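Side-chain contacts in SusD superfamily protein (Bacteroides fragilis, PDB 3L22), which probably binds sugars at the outer membrane, as in the SusD family of nutrient-capture proteins, and binds zinc ions in the crystal: residues Ala268-Tyr271 / Ile276-Ile279; Gly42-Leu47 / Val64-Thr69; Gly343-Ala348 / Asn371-Ala376. All blocks are in the same frame, centred on the assembly; numbering follows the deposited sequence.

Contact 1: residues Ala268-Tyr271 / Ile276-Ile279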
loop_
_atom_site.group_PDB
_atom_site.type_symbol
_atom_site.label_atom_id
_atom_site.label_comp_id
_atom_site.label_asym_id
_atom_site.label_seq_id
_atom_site.Cartn_x
_atom_site.Cartn_y
_atom_site.Cartn_z
ATOM N N ALA A 268 -11.912 -10.002 1.785
ATOM C CA ALA A 268 -12.477 -11.318 1.523
ATOM C C ALA A 268 -13.777 -11.266 0.747
ATOM O O ALA A 268 -14.041 -12.125 -0.099
ATOM C CB ALA A 268 -12.646 -12.146 2.856
ATOM N N GLU A 269 -14.568 -10.232 0.997
ATOM C CA GLU A 269 -15.825 -10.077 0.290
ATOM C C GLU A 269 -15.634 -9.802 -1.210
ATOM O O GLU A 269 -16.524 -10.113 -2.002
ATOM C CB GLU A 269 -16.663 -8.974 0.925
ATOM C CG GLU A 269 -17.305 -9.438 2.212
ATOM C CD GLU A 269 -17.961 -8.305 2.937
ATOM O OE1 GLU A 269 -17.244 -7.416 3.454
ATOM O OE2 GLU A 269 -19.200 -8.274 2.912
ATOM N N TYR A 270 -14.474 -9.282 -1.587
ATOM C CA TYR A 270 -14.177 -8.989 -2.995
ATOM C C TYR A 270 -13.643 -10.188 -3.793
ATOM O O TYR A 270 -13.706 -10.180 -5.021
ATOM C CB TYR A 270 -13.230 -7.751 -3.079
ATOM C CG TYR A 270 -13.995 -6.468 -3.064
ATOM C CD1 TYR A 270 -14.700 -6.091 -1.945
ATOM C CD2 TYR A 270 -14.034 -5.630 -4.162
ATOM C CE1 TYR A 270 -15.422 -4.934 -1.909
ATOM C CE2 TYR A 270 -14.760 -4.449 -4.126
ATOM C CZ TYR A 270 -15.437 -4.123 -2.989
ATOM O OH TYR A 270 -16.172 -3.003 -2.912
ATOM N N TYR A 271 -13.127 -11.210 -3.100
ATOM C CA TYR A 271 -12.458 -12.345 -3.728
ATOM C C TYR A 271 -13.155 -13.696 -3.537
ATOM O O TYR A 271 -13.003 -14.564 -4.385
ATOM C CB TYR A 271 -11.026 -12.489 -3.182
ATOM C CG TYR A 271 -10.114 -11.333 -3.574
ATOM C CD1 TYR A 271 -9.664 -11.204 -4.870
ATOM C CD2 TYR A 271 -9.673 -10.409 -2.630
ATOM C CE1 TYR A 271 -8.830 -10.178 -5.241
ATOM C CE2 TYR A 271 -8.822 -9.362 -2.980
ATOM C CZ TYR A 271 -8.429 -9.243 -4.299
ATOM O OH TYR A 271 -7.617 -8.220 -4.679
ATOM N N ILE A 276 -16.944 -10.674 -7.946
ATOM C CA ILE A 276 -16.356 -9.345 -8.053
ATOM C C ILE A 276 -14.988 -9.426 -8.702
ATOM O O ILE A 276 -14.889 -9.139 -9.906
ATOM C CB ILE A 276 -16.345 -8.564 -6.702
ATOM C CG1 ILE A 276 -17.767 -8.518 -6.103
ATOM C CG2 ILE A 276 -15.762 -7.137 -6.908
ATOM C CD1 ILE A 276 -17.836 -7.942 -4.686
HETATM N N MSE A 277 -13.950 -9.801 -7.928
HETATM C CA MSE A 277 -12.589 -9.891 -8.427
HETATM C C MSE A 277 -12.272 -11.341 -8.796
HETATM O O MSE A 277 -12.639 -12.266 -8.063
HETATM C CB MSE A 277 -11.567 -9.426 -7.397
HETATM C CG MSE A 277 -11.841 -8.083 -6.751
HETATM SE SE MSE A 277 -12.038 -6.610 -7.964
HETATM C CE MSE A 277 -10.265 -6.678 -8.749
ATOM N N LEU A 278 -11.591 -11.498 -9.934
ATOM C CA LEU A 278 -10.967 -12.747 -10.350
ATOM C C LEU A 278 -9.510 -12.449 -10.697
ATOM O O LEU A 278 -9.117 -11.291 -10.930
ATOM C CB LEU A 278 -11.689 -13.330 -11.562
ATOM C CG LEU A 278 -13.160 -13.761 -11.439
ATOM C CD1 LEU A 278 -13.753 -14.135 -12.852
ATOM C CD2 LEU A 278 -13.254 -14.965 -10.421
ATOM N N ILE A 279 -8.710 -13.500 -10.740
ATOM C CA ILE A 279 -7.368 -13.430 -11.286
ATOM C C ILE A 279 -7.499 -13.168 -12.792
ATOM O O ILE A 279 -8.325 -13.813 -13.450
ATOM C CB ILE A 279 -6.620 -14.742 -11.112
ATOM C CG1 ILE A 279 -6.472 -15.104 -9.618
ATOM C CG2 ILE A 279 -5.215 -14.665 -11.828
ATOM C CD1 ILE A 279 -5.996 -16.522 -9.404
HETATM O O HOH W 1 -14.966 -12.398 -6.537
HETATM O O HOH W 2 -11.331 -14.071 -6.439
#

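Contact 2: residues Gly42-Leu47 / Val64-Thr69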
loop_
_atom_site.group_PDB
_atom_site.type_symbol
_atom_site.label_atom_id
_atom_site.label_comp_id
_atom_site.label_asym_id
_atom_site.label_seq_id
_atom_site.Cartn_x
_atom_site.Cartn_y
_atom_site.Cartn_z
ATOM N N GLY A 42 -7.950 -0.683 5.203
ATOM C CA GLY A 42 -8.362 -1.994 5.708
ATOM C C GLY A 42 -9.414 -2.635 4.802
ATOM O O GLY A 42 -9.884 -3.760 5.055
ATOM N N GLY A 43 -9.815 -1.909 3.754
ATOM C CA GLY A 43 -10.888 -2.361 2.862
ATOM C C GLY A 43 -10.773 -1.810 1.448
ATOM O O GLY A 43 -9.794 -2.097 0.724
ATOM N N LYS A 44 -11.776 -1.025 1.049
ATOM C CA LYS A 44 -11.919 -0.632 -0.351
ATOM C C LYS A 44 -10.736 0.171 -0.914
ATOM O O LYS A 44 -10.433 0.021 -2.098
ATOM C CB LYS A 44 -13.244 0.141 -0.581
ATOM C CG LYS A 44 -14.482 -0.792 -0.562
ATOM C CD LYS A 44 -15.802 -0.069 -0.823
ATOM C CE LYS A 44 -15.917 0.416 -2.273
ATOM N NZ LYS A 44 -17.131 1.202 -2.443
ATOM N N SER A 45 -10.104 1.028 -0.123
ATOM C CA SER A 45 -8.975 1.845 -0.634
ATOM C C SER A 45 -7.694 1.055 -0.842
ATOM O O SER A 45 -6.858 1.415 -1.694
ATOM C CB SER A 45 -8.764 3.120 0.200
ATOM O OG SER A 45 -9.957 3.936 0.151
ATOM N N TYR A 46 -7.563 -0.098 -0.182
ATOM C CA TYR A 46 -6.485 -1.016 -0.509
ATOM C C TYR A 46 -6.819 -1.779 -1.780
ATOM O O TYR A 46 -5.982 -1.913 -2.670
ATOM C CB TYR A 46 -6.342 -1.988 0.640
ATOM C CG TYR A 46 -5.232 -3.036 0.663
ATOM C CD1 TYR A 46 -4.000 -2.753 1.224
ATOM C CD2 TYR A 46 -5.454 -4.316 0.211
ATOM C CE1 TYR A 46 -3.003 -3.720 1.336
ATOM C CE2 TYR A 46 -4.473 -5.306 0.314
ATOM C CZ TYR A 46 -3.264 -5.002 0.906
ATOM O OH TYR A 46 -2.345 -5.997 1.088
ATOM N N LEU A 47 -8.060 -2.263 -1.869
ATOM C CA LEU A 47 -8.560 -2.916 -3.063
ATOM C C LEU A 47 -8.430 -2.028 -4.311
ATOM O O LEU A 47 -8.225 -2.540 -5.417
ATOM C CB LEU A 47 -10.031 -3.329 -2.876
ATOM C CG LEU A 47 -10.220 -4.541 -1.960
ATOM C CD1 LEU A 47 -11.582 -4.533 -1.232
ATOM C CD2 LEU A 47 -9.978 -5.831 -2.726
ATOM N N VAL A 64 -20.730 0.312 -7.071
ATOM C CA VAL A 64 -20.609 0.115 -5.615
ATOM C C VAL A 64 -19.415 -0.773 -5.268
ATOM O O VAL A 64 -18.807 -0.596 -4.219
ATOM C CB VAL A 64 -21.943 -0.446 -4.973
ATOM C CG1 VAL A 64 -21.791 -0.665 -3.455
ATOM C CG2 VAL A 64 -23.175 0.492 -5.277
ATOM N N THR A 65 -19.030 -1.698 -6.155
ATOM C CA THR A 65 -17.883 -2.567 -5.876
ATOM C C THR A 65 -16.693 -2.310 -6.829
ATOM O O THR A 65 -16.105 -3.230 -7.362
ATOM C CB THR A 65 -18.307 -4.040 -5.825
ATOM O OG1 THR A 65 -18.923 -4.396 -7.056
ATOM C CG2 THR A 65 -19.289 -4.280 -4.660
ATOM N N LEU A 66 -16.336 -1.038 -6.989
ATOM C CA LEU A 66 -15.036 -0.584 -7.564
ATOM C C LEU A 66 -14.903 -0.770 -9.102
ATOM O O LEU A 66 -13.814 -0.645 -9.661
ATOM C CB LEU A 66 -13.834 -1.196 -6.799
ATOM C CG LEU A 66 -13.694 -0.831 -5.302
ATOM C CD1 LEU A 66 -12.488 -1.515 -4.632
ATOM C CD2 LEU A 66 -13.578 0.728 -5.106
ATOM N N PHE A 67 -16.012 -1.025 -9.791
ATOM C CA PHE A 67 -15.938 -1.221 -11.223
ATOM C C PHE A 67 -15.334 -0.040 -11.960
ATOM O O PHE A 67 -14.559 -0.242 -12.885
ATOM C CB PHE A 67 -17.331 -1.511 -11.780
ATOM C CG PHE A 67 -17.344 -2.110 -13.135
ATOM C CD1 PHE A 67 -16.701 -3.318 -13.387
ATOM C CD2 PHE A 67 -18.076 -1.508 -14.157
ATOM C CE1 PHE A 67 -16.761 -3.913 -14.664
ATOM C CE2 PHE A 67 -18.149 -2.090 -15.431
ATOM C CZ PHE A 67 -17.481 -3.293 -15.685
ATOM N N ASN A 68 -15.689 1.177 -11.562
ATOM C CA ASN A 68 -15.107 2.368 -12.186
ATOM C C ASN A 68 -13.605 2.536 -11.909
ATOM O O ASN A 68 -12.887 3.095 -12.744
ATOM C CB ASN A 68 -15.840 3.655 -11.789
ATOM C CG ASN A 68 -16.911 4.063 -12.788
ATOM O OD1 ASN A 68 -17.004 3.529 -13.897
ATOM N ND2 ASN A 68 -17.728 5.039 -12.396
ATOM N N THR A 69 -13.130 2.051 -10.769
ATOM C CA THR A 69 -11.699 2.063 -10.512
ATOM C C THR A 69 -10.992 1.134 -11.468
ATOM O O THR A 69 -9.993 1.525 -12.083
ATOM C CB THR A 69 -11.360 1.685 -9.072
ATOM O OG1 THR A 69 -11.921 2.667 -8.213
ATOM C CG2 THR A 69 -9.815 1.611 -8.881
HETATM O O HOH W 3 -17.129 1.862 -5.215
#

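Contact 3: residues Gly343-Ala348 / Asn371-Ala376. With EDO (1,2-ethanediol), chain B; EDO (1,2-ethanediol), chain V.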
loop_
_atom_site.group_PDB
_atom_site.type_symbol
_atom_site.label_atom_id
_atom_site.label_comp_id
_atom_site.label_asym_id
_atom_site.label_seq_id
_atom_site.Cartn_x
_atom_site.Cartn_y
_atom_site.Cartn_z
ATOM N N GLY A 343 26.720 -1.329 -11.604
ATOM C CA GLY A 343 27.376 -2.366 -10.787
ATOM C C GLY A 343 26.468 -3.167 -9.863
ATOM O O GLY A 343 26.936 -4.087 -9.201
ATOM N N GLY A 344 25.166 -2.876 -9.856
ATOM C CA GLY A 344 24.267 -3.526 -8.935
ATOM C C GLY A 344 23.613 -4.828 -9.364
ATOM O O GLY A 344 22.854 -5.395 -8.580
ATOM N N GLU A 345 23.904 -5.326 -10.565
ATOM C CA GLU A 345 23.151 -6.463 -11.098
ATOM C C GLU A 345 23.334 -7.766 -10.321
ATOM O O GLU A 345 22.347 -8.450 -10.041
ATOM C CB GLU A 345 23.383 -6.650 -12.623
ATOM C CG GLU A 345 22.562 -5.562 -13.407
ATOM C CD GLU A 345 22.527 -5.738 -14.931
ATOM O OE1 GLU A 345 23.183 -6.656 -15.473
ATOM O OE2 GLU A 345 21.804 -4.947 -15.566
ATOM N N ALA A 346 24.562 -8.077 -9.930
ATOM C CA ALA A 346 24.840 -9.275 -9.135
ATOM C C ALA A 346 24.025 -9.281 -7.856
ATOM O O ALA A 346 23.438 -10.296 -7.493
ATOM C CB ALA A 346 26.419 -9.427 -8.811
ATOM N N THR A 347 23.950 -8.147 -7.186
ATOM C CA THR A 347 23.146 -8.049 -5.966
ATOM C C THR A 347 21.645 -8.187 -6.241
ATOM O O THR A 347 20.912 -8.850 -5.484
ATOM C CB THR A 347 23.446 -6.704 -5.253
ATOM O OG1 THR A 347 24.832 -6.675 -4.968
ATOM C CG2 THR A 347 22.639 -6.498 -3.976
ATOM N N ALA A 348 21.183 -7.546 -7.307
ATOM C CA ALA A 348 19.761 -7.618 -7.703
ATOM C C ALA A 348 19.360 -9.071 -7.931
ATOM O O ALA A 348 18.286 -9.508 -7.485
ATOM C CB ALA A 348 19.487 -6.769 -8.997
ATOM N N ASN A 371 21.686 -15.668 -15.594
ATOM C CA ASN A 371 21.977 -15.141 -16.916
ATOM C C ASN A 371 21.193 -13.878 -17.259
ATOM O O ASN A 371 21.354 -13.345 -18.300
ATOM C CB ASN A 371 21.742 -16.247 -17.980
ATOM C CG ASN A 371 22.800 -17.334 -17.925
ATOM O OD1 ASN A 371 23.838 -17.148 -17.315
ATOM N ND2 ASN A 371 22.561 -18.456 -18.604
ATOM N N LEU A 372 20.356 -13.385 -16.382
ATOM C CA LEU A 372 19.653 -12.119 -16.646
ATOM C C LEU A 372 20.566 -10.883 -16.592
ATOM O O LEU A 372 21.473 -10.815 -15.775
ATOM C CB LEU A 372 18.547 -11.926 -15.624
ATOM C CG LEU A 372 17.401 -12.938 -15.624
ATOM C CD1 LEU A 372 16.507 -12.704 -14.398
ATOM C CD2 LEU A 372 16.626 -12.833 -16.935
ATOM N N SER A 373 20.268 -9.880 -17.407
ATOM C CA SER A 373 20.878 -8.575 -17.254
ATOM C C SER A 373 19.957 -7.535 -17.874
ATOM O O SER A 373 18.982 -7.887 -18.539
ATOM C CB SER A 373 22.278 -8.540 -17.881
ATOM O OG SER A 373 22.155 -8.638 -19.256
ATOM N N GLY A 374 20.274 -6.262 -17.641
ATOM C CA GLY A 374 19.545 -5.132 -18.186
ATOM C C GLY A 374 18.034 -5.261 -18.105
ATOM O O GLY A 374 17.458 -5.558 -17.036
ATOM N N ASP A 375 17.383 -5.101 -19.256
ATOM C CA ASP A 375 15.920 -5.124 -19.319
ATOM C C ASP A 375 15.288 -6.435 -18.917
ATOM O O ASP A 375 14.210 -6.423 -18.309
ATOM C CB ASP A 375 15.428 -4.757 -20.728
ATOM C CG ASP A 375 15.625 -3.278 -21.054
ATOM O OD1 ASP A 375 15.853 -2.476 -20.123
ATOM O OD2 ASP A 375 15.534 -2.922 -22.256
ATOM N N ALA A 376 15.911 -7.551 -19.274
ATOM C CA ALA A 376 15.403 -8.852 -18.887
ATOM C C ALA A 376 15.395 -9.032 -17.390
ATOM O O ALA A 376 14.439 -9.613 -16.835
ATOM C CB ALA A 376 16.189 -10.000 -19.555
HETATM C C1 EDO B . 19.745 -9.868 -20.788
HETATM O O1 EDO B . 18.966 -10.947 -20.174
HETATM C C2 EDO B . 19.184 -8.726 -21.661
HETATM O O2 EDO B . 18.047 -7.887 -21.311
HETATM C C1 EDO V . 26.528 -4.686 -13.873
HETATM O O1 EDO V . 25.836 -4.399 -12.663
HETATM C C2 EDO V . 26.258 -3.558 -14.872
HETATM O O2 EDO V . 26.058 -2.293 -14.206
HETATM O O HOH W 4 18.855 -4.253 -14.905
#

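Contact 1: residues Ala268-Tyr271 / Ile276-Ile279
I276 lies against the ring of Y270, with CD1 over one face and CG2 on the ring carbon CD2 at 3.6 Å. With CG2 anti to the backbone N, this branch meets Y270 CD2; CD1, at the end of the other branch, lies 3.7 Å from E269 O. The selenomethionine M277 meets the same ring at its edge, near the plane, through CG. M277 CB also touches the second tyrosine, lying 3.6 Å from Y271 CE1. M277 is bent at chi2 and chi3, and its selenium end leads away from 268-271.

One direct backbone bond joins the segments. M277 N donates to Y270 O over 2.9 Å, with a C=O...N angle of 173°, so the donor lies nearly along the C=O axis. A water takes the N-H of I276 at 3.0 Å. A second water donates to both Y271 O and M277 O, at 2.7 Å to the former.

The contact ties the end of helix 267-271 to the start of strand 277-279 across a four-residue loop. That strand pairs antiparallel with strand 56-58, where I276 and L278 bond the backbone of I59 and I57. The E269 carboxylate turns to S266, K318 and the backbone N of Q264. The chemistry implies a buried, mainly apolar seam, pinned by the bond between M277 N and Y270 O and by two bound waters.

Contact 2: residues Gly42-Leu47 / Val64-Thr69
K44 and L66 face each other with CA atoms 7.9 Å apart, one just inside the start of helix 44-52 and the other at the N-cap position of helix 67-70, where its phi is positive (73°). The contact joins the first turn of helix 44-52 to the residues leading into helix 67-70.

L66 provides the apolar half of the contact by splitting its two methyls. CD1 rests on L47 CB at 3.5 Å and lies 3.6 Å from the carbonyl oxygen K44 O. CD2 touches K44 CE at 3.7 Å. The lysine and leucine side chains run past each other at a slant.

K44 provides the polar half. Its chain is straight as far as CD and then bends (chi3 70°), which carries the ammonium group across L66 to the backbone beyond. There NZ donates to V64 O over 3.0 Å. The nitrogen is tilted 27° from the carbonyl plane. NZ also donates to a water at 2.8 Å. That water accepts a weak bond from L66 N, so the ammonium reaches 64-66 directly at V64 O and, weakly, through water at L66 N.

Outside the segments, L66 also packs on V48 and N51 of helix 44-52. Y270 of helix 267-271 touches K44, L47 and L66. N58 ND2 also bonds T65 O. Both segments belong to the starch-binding, outer-membrane-associating family region. The chemistry implies a partly buried join in which the lysine does two jobs: its CE packs on L66, and its charge is probably eased by a carbonyl and a water.

Contact 3: residues Gly343-Ala348 / Asn371-Ala376
In the largely helical SusD fold, the first turn of helix 345-359 meets the residues leading into helix 374-388 here at the surface. E345 makes the link. Its carboxylate oxygen OE2 accepts the N-H of G374 at 2.9 Å, with an N-H...O angle of 146°. The donor stands above the carboxylate plane, 38° out of it. The other oxygen, OE1, lies against S373 CB at 3.2 Å, a plain contact with a carbon. A water lies between the two sides, 3.1 Å from E345 OE2 and 2.9 Å from G374 O.

The shape of E345 explains this reach. CG is anti to the carbonyl carbon (chi1 -76°), and the chain is extended beyond it, so the carboxylate spans the gap to G374. The side chain also touches L377 of helix 374-388. A348 and L372 touch L377 as well, so all three share this leucine as a packing partner.

Two 1,2-ethanediol molecules, probably from the crystallisation liquor, bind the backbone, one on each segment. One accepts from G343 N through O2 and from E345 N through O1, beside the base of the E345 side chain. The other lies at 371-376. Its O1 accepts a weak bond from S373 N. Its O2 donates to S373 O at 2.9 Å and accepts from A376 N at 3.0 Å.

Contacts 1 and 2 are neighbours, with centres 11 Å apart, and they touch through the two tyrosines of 268-271. Y270 OH packs 3.5 Å from K44 CE, and Y270 CD1 lies 3.6 Å from L47 CD1. Y271 CE2 reaches L47 CD2 at 3.7 Å. Side chains of helix 267-271 thus pack on helix 44-52 and join the two contacts. Contact 3 is separate. Its centre is 35 Å from that of contact 1 and 36 Å from that of contact 2, and it lies in a different family region from contact 2. All three lie away from the known zinc sites.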